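Local coordinates for protein processed glycerol phosphate lipoteichoic acid synthase 2 (Bacillus subtilis, PDB 2W8D) that is a lipoteichoic acid synthase with a sulfatase-type domain of the alkaline phosphatase clan and a magnesium site, at residues K150-D158 against F174-L185. Residues are numbered along the deposited sequence; the frame is centred on the assembly and turned at random.
Sequences KFFDSAYYD and FFKESMPLLESL
The hydroxyl of S178 is held from two sides: it accepts a hydrogen bond from Y157 OH, with OH 2.7 Å from OG, and donates a hydrogen bond to the backbone O of F174, one helical turn back. This pair of bonds ties the loop after strand 150-152 to helix 171-183, at the edge of the central sheet in an alkaline phosphatase-like alpha/beta fold. F174 O also takes the helical N-H of S178, the two donors reaching it from opposite faces of its carbonyl plane. OG lies at the edge of the Y157 ring and in its plane, while the F174 ring meets the tyrosine obliquely, planes 45° apart, with CD1 3.6 Å from Y157 CZ. Along the same ring edge as OG, Y157 CD1 sits 3.6 Å from E177 CB. Beyond CG the glutamate runs extended (chi2 160°), which brings OE1 to the backbone N of D158 at 2.9 Å, met nearly along the C-O axis. A water donates to this same OE1 and to Y156 O.

Further along the helix the contact turns apolar. L181 lays CB over the centre of the F152 ring, and its CD1 also approaches Y156 CB at 4.2 Å. F129 of the neighbouring strand 125-130 stacks on F152 and touches Y157, F174 and L181 as well. At the F152 ring edge, near its plane, L185 CD1 comes to 3.9 Å from CE2.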
loop_
_atom_site.group_PDB
_atom_site.type_symbol
_atom_site.label_atom_id
_atom_site.label_comp_id
_atom_site.label_asym_id
_atom_site.label_seq_id
_atom_site.Cartn_x
_atom_site.Cartn_y
_atom_site.Cartn_z
ATOM N N LYS A 150 -6.940 4.765 -17.571
ATOM C CA LYS A 150 -8.091 5.591 -17.220
ATOM C C LYS A 150 -8.036 6.164 -15.801
ATOM O O LYS A 150 -7.624 5.499 -14.853
ATOM C CB LYS A 150 -9.392 4.807 -17.412
ATOM C CG LYS A 150 -9.737 4.388 -18.848
ATOM C CD LYS A 150 -10.790 3.298 -18.774
ATOM C CE LYS A 150 -11.117 2.653 -20.113
ATOM N NZ LYS A 150 -11.750 3.636 -21.033
ATOM N N PHE A 151 -8.477 7.409 -15.656
ATOM C CA PHE A 151 -8.506 8.033 -14.355
ATOM C C PHE A 151 -9.914 8.526 -14.035
ATOM O O PHE A 151 -10.319 9.557 -14.504
ATOM C CB PHE A 151 -7.454 9.169 -14.294
ATOM C CG PHE A 151 -7.181 9.690 -12.895
ATOM C CD1 PHE A 151 -7.953 9.271 -11.806
ATOM C CD2 PHE A 151 -6.167 10.614 -12.678
ATOM C CE1 PHE A 151 -7.709 9.744 -10.510
ATOM C CE2 PHE A 151 -5.911 11.110 -11.369
ATOM C CZ PHE A 151 -6.689 10.672 -10.291
ATOM N N PHE A 152 -10.664 7.775 -13.229
ATOM C CA PHE A 152 -12.000 8.210 -12.805
ATOM C C PHE A 152 -11.904 9.119 -11.598
ATOM O O PHE A 152 -12.047 8.665 -10.469
ATOM C CB PHE A 152 -12.922 7.015 -12.510
ATOM C CG PHE A 152 -13.259 6.197 -13.730
ATOM C CD1 PHE A 152 -14.165 6.663 -14.667
ATOM C CD2 PHE A 152 -12.640 4.973 -13.953
ATOM C CE1 PHE A 152 -14.475 5.921 -15.833
ATOM C CE2 PHE A 152 -12.935 4.221 -15.098
ATOM C CZ PHE A 152 -13.845 4.707 -16.051
ATOM N N ASP A 153 -11.658 10.405 -11.823
ATOM C CA ASP A 153 -11.560 11.331 -10.699
ATOM C C ASP A 153 -12.942 11.909 -10.319
ATOM O O ASP A 153 -13.994 11.389 -10.753
ATOM C CB ASP A 153 -10.528 12.437 -10.965
ATOM C CG ASP A 153 -11.001 13.425 -12.017
ATOM O OD1 ASP A 153 -12.089 13.213 -12.624
ATOM O OD2 ASP A 153 -10.279 14.419 -12.239
ATOM N N SER A 154 -12.920 12.967 -9.501
ATOM C CA SER A 154 -14.124 13.617 -8.987
ATOM C C SER A 154 -15.092 14.112 -10.058
ATOM O O SER A 154 -16.264 14.317 -9.768
ATOM C CB SER A 154 -13.793 14.740 -7.979
ATOM O OG SER A 154 -13.188 15.866 -8.592
ATOM N N ALA A 155 -14.632 14.289 -11.289
ATOM C CA ALA A 155 -15.552 14.697 -12.365
ATOM C C ALA A 155 -16.634 13.628 -12.620
ATOM O O ALA A 155 -17.682 13.934 -13.163
ATOM C CB ALA A 155 -14.790 15.043 -13.663
ATOM N N TYR A 156 -16.381 12.387 -12.219
ATOM C CA TYR A 156 -17.302 11.297 -12.505
ATOM C C TYR A 156 -18.238 10.952 -11.348
ATOM O O TYR A 156 -19.039 10.026 -11.466
ATOM C CB TYR A 156 -16.541 10.044 -12.905
ATOM C CG TYR A 156 -15.877 10.113 -14.249
ATOM C CD1 TYR A 156 -16.504 9.600 -15.394
ATOM C CD2 TYR A 156 -14.598 10.667 -14.382
ATOM C CE1 TYR A 156 -15.878 9.661 -16.647
ATOM C CE2 TYR A 156 -13.971 10.732 -15.620
ATOM C CZ TYR A 156 -14.601 10.225 -16.734
ATOM O OH TYR A 156 -13.938 10.315 -17.947
ATOM N N TYR A 157 -18.125 11.689 -10.242
ATOM C CA TYR A 157 -19.003 11.541 -9.094
ATOM C C TYR A 157 -19.872 12.778 -8.880
ATOM O O TYR A 157 -19.474 13.877 -9.220
ATOM C CB TYR A 157 -18.177 11.221 -7.852
ATOM C CG TYR A 157 -17.312 9.995 -8.046
ATOM C CD1 TYR A 157 -17.782 8.736 -7.695
ATOM C CD2 TYR A 157 -16.037 10.093 -8.621
ATOM C CE1 TYR A 157 -17.020 7.610 -7.892
ATOM C CE2 TYR A 157 -15.256 8.963 -8.820
ATOM C CZ TYR A 157 -15.761 7.728 -8.457
ATOM O OH TYR A 157 -15.023 6.597 -8.650
ATOM N N ASP A 158 -21.081 12.569 -8.371
ATOM C CA ASP A 158 -21.976 13.627 -7.904
ATOM C C ASP A 158 -21.403 14.294 -6.641
ATOM O O ASP A 158 -21.449 13.721 -5.542
ATOM C CB ASP A 158 -23.339 12.998 -7.575
ATOM C CG ASP A 158 -24.458 14.028 -7.424
ATOM O OD1 ASP A 158 -24.217 15.237 -7.655
ATOM O OD2 ASP A 158 -25.602 13.621 -7.087
ATOM N N PHE A 174 -18.809 7.048 -2.770
ATOM C CA PHE A 174 -17.729 6.869 -3.730
ATOM C C PHE A 174 -17.733 5.418 -4.221
ATOM O O PHE A 174 -17.700 5.179 -5.415
ATOM C CB PHE A 174 -16.379 7.285 -3.133
ATOM C CG PHE A 174 -15.203 6.651 -3.790
ATOM C CD1 PHE A 174 -14.776 7.073 -5.031
ATOM C CD2 PHE A 174 -14.525 5.616 -3.162
ATOM C CE1 PHE A 174 -13.677 6.481 -5.639
ATOM C CE2 PHE A 174 -13.430 5.016 -3.769
ATOM C CZ PHE A 174 -13.009 5.453 -5.008
ATOM N N PHE A 175 -17.822 4.455 -3.310
ATOM C CA PHE A 175 -17.914 3.048 -3.719
ATOM C C PHE A 175 -19.182 2.648 -4.492
ATOM O O PHE A 175 -19.094 1.833 -5.410
ATOM C CB PHE A 175 -17.688 2.106 -2.548
ATOM C CG PHE A 175 -16.255 1.959 -2.155
ATOM C CD1 PHE A 175 -15.312 1.514 -3.069
ATOM C CD2 PHE A 175 -15.843 2.245 -0.836
ATOM C CE1 PHE A 175 -13.985 1.360 -2.686
ATOM C CE2 PHE A 175 -14.553 2.083 -0.454
ATOM C CZ PHE A 175 -13.597 1.662 -1.373
ATOM N N LYS A 176 -20.339 3.211 -4.145
ATOM C CA LYS A 176 -21.562 2.931 -4.876
ATOM C C LYS A 176 -21.458 3.340 -6.338
ATOM O O LYS A 176 -21.715 2.544 -7.239
ATOM C CB LYS A 176 -22.733 3.704 -4.262
ATOM C CG LYS A 176 -23.831 2.853 -3.631
ATOM C CD LYS A 176 -24.399 1.810 -4.584
ATOM C CE LYS A 176 -25.238 0.814 -3.769
ATOM N NZ LYS A 176 -24.391 -0.009 -2.859
ATOM N N GLU A 177 -21.094 4.608 -6.534
ATOM C CA GLU A 177 -20.954 5.250 -7.840
ATOM C C GLU A 177 -19.862 4.646 -8.734
ATOM O O GLU A 177 -19.987 4.652 -9.966
ATOM C CB GLU A 177 -20.783 6.764 -7.662
ATOM C CG GLU A 177 -22.143 7.476 -7.554
ATOM C CD GLU A 177 -22.065 8.851 -6.902
ATOM O OE1 GLU A 177 -21.680 9.819 -7.587
ATOM O OE2 GLU A 177 -22.432 8.969 -5.713
ATOM N N SER A 178 -18.828 4.087 -8.109
ATOM C CA SER A 178 -17.773 3.397 -8.845
ATOM C C SER A 178 -18.202 2.079 -9.508
ATOM O O SER A 178 -17.567 1.659 -10.476
ATOM C CB SER A 178 -16.551 3.149 -7.955
ATOM O OG SER A 178 -16.020 4.363 -7.449
HETATM N N MSE A 179 -19.263 1.440 -9.010
HETATM C CA MSE A 179 -19.723 0.151 -9.561
HETATM C C MSE A 179 -19.960 0.143 -11.077
HETATM O O MSE A 179 -19.254 -0.584 -11.781
HETATM C CB MSE A 179 -20.912 -0.441 -8.788
HETATM C CG MSE A 179 -20.619 -0.735 -7.297
HETATM SE SE MSE A 179 -18.788 -1.388 -6.814
HETATM C CE MSE A 179 -18.897 -3.216 -7.517
ATOM N N PRO A 180 -20.900 0.972 -11.595
ATOM C CA PRO A 180 -21.110 0.936 -13.064
ATOM C C PRO A 180 -19.869 1.337 -13.850
ATOM O O PRO A 180 -19.652 0.872 -14.957
ATOM C CB PRO A 180 -22.247 1.948 -13.311
ATOM C CG PRO A 180 -22.362 2.743 -12.038
ATOM C CD PRO A 180 -21.855 1.870 -10.920
ATOM N N LEU A 181 -19.035 2.185 -13.268
ATOM C CA LEU A 181 -17.825 2.552 -13.945
ATOM C C LEU A 181 -16.921 1.321 -14.007
ATOM O O LEU A 181 -16.370 0.993 -15.047
ATOM C CB LEU A 181 -17.169 3.741 -13.250
ATOM C CG LEU A 181 -18.090 4.961 -13.157
ATOM C CD1 LEU A 181 -17.460 5.981 -12.245
ATOM C CD2 LEU A 181 -18.452 5.586 -14.583
ATOM N N LEU A 182 -16.816 0.600 -12.908
ATOM C CA LEU A 182 -15.951 -0.570 -12.861
ATOM C C LEU A 182 -16.437 -1.710 -13.750
ATOM O O LEU A 182 -15.623 -2.409 -14.353
ATOM C CB LEU A 182 -15.824 -1.077 -11.435
ATOM C CG LEU A 182 -14.958 -2.317 -11.294
ATOM C CD1 LEU A 182 -13.479 -1.947 -11.488
ATOM C CD2 LEU A 182 -15.218 -2.937 -9.938
ATOM N N GLU A 183 -17.753 -1.887 -13.812
ATOM C CA GLU A 183 -18.380 -2.936 -14.590
ATOM C C GLU A 183 -18.359 -2.636 -16.101
ATOM O O GLU A 183 -18.648 -3.508 -16.914
ATOM C CB GLU A 183 -19.821 -3.160 -14.085
ATOM C CG GLU A 183 -19.878 -3.673 -12.623
ATOM C CD GLU A 183 -21.188 -3.355 -11.851
ATOM O OE1 GLU A 183 -22.171 -2.842 -12.425
ATOM O OE2 GLU A 183 -21.229 -3.627 -10.626
ATOM N N SER A 184 -17.997 -1.407 -16.477
ATOM C CA SER A 184 -17.873 -1.053 -17.889
ATOM C C SER A 184 -16.451 -1.363 -18.420
ATOM O O SER A 184 -16.182 -1.251 -19.609
ATOM C CB SER A 184 -18.282 0.415 -18.128
ATOM O OG SER A 184 -17.168 1.297 -17.982
ATOM N N LEU A 185 -15.556 -1.787 -17.540
ATOM C CA LEU A 185 -14.162 -1.991 -17.934
ATOM C C LEU A 185 -13.968 -3.302 -18.688
ATOM O O LEU A 185 -14.354 -4.369 -18.208
ATOM C CB LEU A 185 -13.237 -1.946 -16.714
ATOM C CG LEU A 185 -12.502 -0.653 -16.339
ATOM C CD1 LEU A 185 -13.353 0.598 -16.467
ATOM C CD2 LEU A 185 -11.901 -0.751 -14.920
HETATM O O HOH W 1 -21.624 8.953 -10.451
#